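Local coordinates for pyridoxal phosphate homeostasis protein (Bifidobacterium adolescentis ATCC 15703, PDB 3CPG) that probably binds pyridoxal 5'-phosphate and takes part in the homeostasis of this cofactor, at residues A[62-65]-A[66-70]; A[15-19]-A[20-24]. All blocks are in the same frame, centred on the assembly; numbering follows the deposited sequence.

Contact 1 of 2, residues A[62-65]-A[66-70]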
loop_
_atom_site.group_PDB
_atom_site.type_symbol
_atom_site.label_atom_id
_atom_site.label_comp_id
_atom_site.label_asym_id
_atom_site.label_seq_id
_atom_site.Cartn_x
_atom_site.Cartn_y
_atom_site.Cartn_z
ATOM N N GLY A 62 12.912 -0.658 -15.335
ATOM C CA GLY A 62 12.736 -1.805 -16.205
ATOM C C GLY A 62 12.083 -2.961 -15.469
ATOM O O GLY A 62 11.180 -3.618 -15.992
ATOM N N GLU A 63 12.547 -3.213 -14.249
ATOM C CA GLU A 63 12.011 -4.292 -13.426
ATOM C C GLU A 63 10.545 -4.051 -13.073
ATOM O O GLU A 63 9.703 -4.942 -13.180
ATOM C CB GLU A 63 12.820 -4.414 -12.130
ATOM C CG GLU A 63 14.226 -4.958 -12.324
ATOM C CD GLU A 63 15.017 -4.999 -11.028
ATOM O OE1 GLU A 63 15.408 -3.923 -10.530
ATOM O OE2 GLU A 63 15.243 -6.110 -10.503
ATOM N N ILE A 64 10.246 -2.840 -12.629
ATOM C CA ILE A 64 8.879 -2.501 -12.247
ATOM C C ILE A 64 7.917 -2.622 -13.420
ATOM O O ILE A 64 6.812 -3.143 -13.271
ATOM C CB ILE A 64 8.808 -1.072 -11.674
ATOM C CG1 ILE A 64 9.690 -0.986 -10.426
ATOM C CG2 ILE A 64 7.359 -0.702 -11.345
ATOM C CD1 ILE A 64 9.838 0.412 -9.868
HETATM N N MSE A 65 8.327 -2.143 -14.590
HETATM C CA MSE A 65 7.462 -2.227 -15.756
HETATM C C MSE A 65 7.252 -3.672 -16.208
HETATM O O MSE A 65 6.210 -4.007 -16.771
HETATM C CB MSE A 65 8.022 -1.370 -16.896
HETATM C CG MSE A 65 7.982 0.147 -16.594
HETATM SE SE MSE A 65 6.234 0.756 -16.038
HETATM C CE MSE A 65 5.245 0.211 -17.563
ATOM N N ALA A 66 8.232 -4.533 -15.958
ATOM C CA ALA A 66 8.078 -5.934 -16.330
ATOM C C ALA A 66 6.961 -6.497 -15.453
ATOM O O ALA A 66 6.156 -7.313 -15.899
ATOM C CB ALA A 66 9.382 -6.705 -16.102
ATOM N N ALA A 67 6.915 -6.050 -14.198
ATOM C CA ALA A 67 5.887 -6.510 -13.268
ATOM C C ALA A 67 4.508 -6.002 -13.686
ATOM O O ALA A 67 3.525 -6.743 -13.655
ATOM C CB ALA A 67 6.211 -6.040 -11.854
ATOM N N ILE A 68 4.432 -4.736 -14.069
ATOM C CA ILE A 68 3.159 -4.170 -14.496
ATOM C C ILE A 68 2.694 -4.854 -15.774
ATOM O O ILE A 68 1.520 -5.185 -15.912
ATOM C CB ILE A 68 3.278 -2.644 -14.696
ATOM C CG1 ILE A 68 3.302 -1.969 -13.320
ATOM C CG2 ILE A 68 2.119 -2.114 -15.546
ATOM C CD1 ILE A 68 3.757 -0.514 -13.338
ATOM N N ASP A 69 3.618 -5.089 -16.701
ATOM C CA ASP A 69 3.252 -5.749 -17.945
ATOM C C ASP A 69 2.754 -7.168 -17.694
ATOM O O ASP A 69 1.981 -7.710 -18.489
ATOM C CB ASP A 69 4.437 -5.782 -18.915
ATOM C CG ASP A 69 4.685 -4.439 -19.576
ATOM O OD1 ASP A 69 3.706 -3.691 -19.781
ATOM O OD2 ASP A 69 5.851 -4.138 -19.905
ATOM N N ALA A 70 3.194 -7.765 -16.588
ATOM C CA ALA A 70 2.796 -9.129 -16.247
ATOM C C ALA A 70 1.462 -9.207 -15.515
ATOM O O ALA A 70 0.962 -10.303 -15.256
ATOM C CB ALA A 70 3.878 -9.796 -15.414
#

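Contact 2 of 2, residues A[15-19]-A[20-24]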
loop_
_atom_site.group_PDB
_atom_site.type_symbol
_atom_site.label_atom_id
_atom_site.label_comp_id
_atom_site.label_asym_id
_atom_site.label_seq_id
_atom_site.Cartn_x
_atom_site.Cartn_y
_atom_site.Cartn_z
ATOM N N GLU A 15 15.873 1.619 -17.447
ATOM C CA GLU A 15 14.608 1.195 -18.032
ATOM C C GLU A 15 14.612 -0.120 -18.804
ATOM O O GLU A 15 13.558 -0.580 -19.246
ATOM C CB GLU A 15 14.086 2.297 -18.954
ATOM C CG GLU A 15 13.790 3.610 -18.240
ATOM C CD GLU A 15 12.760 4.435 -18.980
ATOM O OE1 GLU A 15 11.823 3.832 -19.548
ATOM O OE2 GLU A 15 12.875 5.679 -18.978
ATOM N N VAL A 16 15.782 -0.726 -18.960
ATOM C CA VAL A 16 15.888 -1.963 -19.717
ATOM C C VAL A 16 16.549 -3.107 -18.958
ATOM O O VAL A 16 17.624 -2.941 -18.389
ATOM C CB VAL A 16 16.686 -1.720 -21.017
ATOM C CG1 VAL A 16 16.897 -3.029 -21.759
ATOM C CG2 VAL A 16 15.954 -0.714 -21.889
ATOM N N ILE A 17 15.895 -4.265 -18.960
ATOM C CA ILE A 17 16.424 -5.454 -18.300
ATOM C C ILE A 17 16.569 -6.559 -19.341
ATOM O O ILE A 17 15.972 -6.487 -20.415
ATOM C CB ILE A 17 15.495 -5.937 -17.157
ATOM C CG1 ILE A 17 14.085 -6.197 -17.688
ATOM C CG2 ILE A 17 15.456 -4.893 -16.055
ATOM C CD1 ILE A 17 13.133 -6.745 -16.634
ATOM N N ASP A 18 17.368 -7.576 -19.037
ATOM C CA ASP A 18 17.563 -8.658 -19.992
ATOM C C ASP A 18 16.377 -9.618 -20.015
ATOM O O ASP A 18 15.553 -9.631 -19.099
ATOM C CB ASP A 18 18.868 -9.409 -19.702
ATOM C CG ASP A 18 18.895 -10.040 -18.327
ATOM O OD1 ASP A 18 18.010 -10.863 -18.030
ATOM O OD2 ASP A 18 19.813 -9.720 -17.541
ATOM N N ASP A 19 16.293 -10.411 -21.076
ATOM C CA ASP A 19 15.196 -11.357 -21.245
ATOM C C ASP A 19 14.973 -12.290 -20.063
ATOM O O ASP A 19 13.834 -12.492 -19.636
ATOM C CB ASP A 19 15.407 -12.196 -22.510
ATOM C CG ASP A 19 15.320 -11.375 -23.778
ATOM O OD1 ASP A 19 14.815 -10.233 -23.724
ATOM O OD2 ASP A 19 15.747 -11.884 -24.839
ATOM N N ALA A 20 16.051 -12.866 -19.539
ATOM C CA ALA A 20 15.937 -13.790 -18.415
ATOM C C ALA A 20 15.322 -13.116 -17.196
ATOM O O ALA A 20 14.478 -13.707 -16.518
ATOM C CB ALA A 20 17.304 -14.371 -18.061
ATOM N N ARG A 21 15.744 -11.885 -16.920
ATOM C CA ARG A 21 15.216 -11.137 -15.779
ATOM C C ARG A 21 13.730 -10.847 -15.977
ATOM O O ARG A 21 12.934 -10.960 -15.044
ATOM C CB ARG A 21 15.968 -9.816 -15.607
ATOM C CG ARG A 21 15.516 -9.002 -14.399
ATOM C CD ARG A 21 15.934 -9.668 -13.098
ATOM N NE ARG A 21 15.398 -8.963 -11.936
ATOM C CZ ARG A 21 14.704 -9.552 -10.967
ATOM N NH1 ARG A 21 14.463 -10.857 -11.018
ATOM N NH2 ARG A 21 14.235 -8.831 -9.957
ATOM N N ALA A 22 13.360 -10.459 -17.194
ATOM C CA ALA A 22 11.964 -10.169 -17.493
ATOM C C ALA A 22 11.123 -11.425 -17.270
ATOM O O ALA A 22 9.992 -11.345 -16.785
ATOM C CB ALA A 22 11.822 -9.686 -18.927
ATOM N N ARG A 23 11.673 -12.586 -17.625
ATOM C CA ARG A 23 10.954 -13.845 -17.441
ATOM C C ARG A 23 10.769 -14.158 -15.959
ATOM O O ARG A 23 9.695 -14.589 -15.540
ATOM C CB ARG A 23 11.693 -15.012 -18.112
ATOM C CG ARG A 23 11.697 -14.980 -19.635
ATOM C CD ARG A 23 12.028 -16.354 -20.218
ATOM N NE ARG A 23 13.369 -16.819 -19.863
ATOM C CZ ARG A 23 14.486 -16.439 -20.478
ATOM N NH1 ARG A 23 14.435 -15.583 -21.489
ATOM N NH2 ARG A 23 15.657 -16.914 -20.080
ATOM N N GLU A 24 11.817 -13.938 -15.168
ATOM C CA GLU A 24 11.756 -14.201 -13.732
ATOM C C GLU A 24 10.645 -13.384 -13.086
ATOM O O GLU A 24 9.853 -13.900 -12.303
ATOM C CB GLU A 24 13.080 -13.837 -13.055
ATOM C CG GLU A 24 14.301 -14.579 -13.576
ATOM C CD GLU A 24 15.564 -14.208 -12.822
ATOM O OE1 GLU A 24 15.795 -12.998 -12.603
ATOM O OE2 GLU A 24 16.332 -15.123 -12.453
#

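Contact 1 of 2, residues A[62-65]-A[66-70]
G62, E63, I64 and M65 accept in turn from the backbone N-H groups of A66, A67, I68 and D69, the i to i+4 ladder of an alpha helix. This is helix 61-69, the crossover between strands 51-55 and 75-77 in a beta-alpha-beta unit of the TIM barrel. The rungs straighten along the segment: A66 N lies 3.1 Å from G62 O with an N-H...O angle of 141°, whereas D69 N reaches M65 O at 2.8 Å and 161°. A66 N also makes a weak second bond to E63 O.

On one side of the helix the long apolar chains I64, M65 and I68 meet. I64 CG2 comes within 4.1 Å of I68 CD1, the two branched chains crossing at a slant. M65, a selenomethionine, is bent at chi2 (-52°) and again at chi3, a curl that brings its SE to 3.9 Å from I68 CD1; a flexible, unbranched chain suits this place. I64 and M65 also pack on helix 80-96, on K86 and L90, and on R93 and C94. A66 and A67, by contrast, offer only methyl groups to helix 19-42, where both touch I25; a small side chain suits a face where another helix lies against the backbone. E63 turns its carboxylate out of the segment to K10, in a salt bridge. D69 pairs its OD1 with R97 NE. Its OD2 lies 3.2 Å from M65 O, two acceptors brought close with no hydrogen bond between them, while M65 O takes the N-H of D69.

Contact 2 of 2, residues A[15-19]-A[20-24]
R23 folds its guanidinium back over the start of its own helix, so that D19 O and the CA of A20 lie over the same face of the group, A20 CA 3.5 Å above the plane and offset toward the rim. The bend at chi3 (-63°) turns the flat group back along the helix, with NH1 3.7 Å from D19 CB. The guanidinium of R21 is engaged at its edge instead: NH1 gives a salt-bridging hydrogen bond of 3.0 Å to E24 OE1, nearly in the guanidinium plane but meeting the carboxylate from above its own plane.

Both arginines belong to the opening turns of a capped helix. D18 is the N-cap, and its OD1 accepts from R21 N at 2.7 Å, approached nearly along the C-O axis. With CG between the backbone N and the carbonyl carbon (chi1 61°), the short carboxylate reaches exactly this N-H of the first turn, a role for which aspartate is well suited. The main chain then takes over, D18 O binding A22 N and D19 O binding R23 N. I17, just before the cap, places CD1 4.0 Å from A22 CB, the residue pairing of a hydrophobic staple.

R21 NH2 reaches the main-chain oxygen of F268, the last modelled residue, and the carboxylate of E63; replacing the arginine by alanine would probably leave E24 OE1 and F268 O without this partner and E63 with less to balance its charge. The loop thus leads into helix 19-42 alongside helix 61-69, with I17 lying on E63 and A66, while E15 ties its start to R92 and R93 of helix 80-96.

Contact 2 precedes contact 1 in the chain, and the two lie side by side, their centres about 9 Å apart. A salt bridge and a packing contact join them: E63 OE2 meets R21 NH2 at 3.0 Å, and I17 CD1 rests against both G62 O, at 3.7 Å, and A66 CB, at 3.8 Å. I17 therefore serves both, stapling the start of helix 19-42 while covering helix 61-69. Contact 1 is the nearer to K57, the predicted attachment point of pyridoxal phosphate, which carries no cofactor here: the side chain of I64 is about 8 Å from that of K57, and the side chain of R21 about 11 Å.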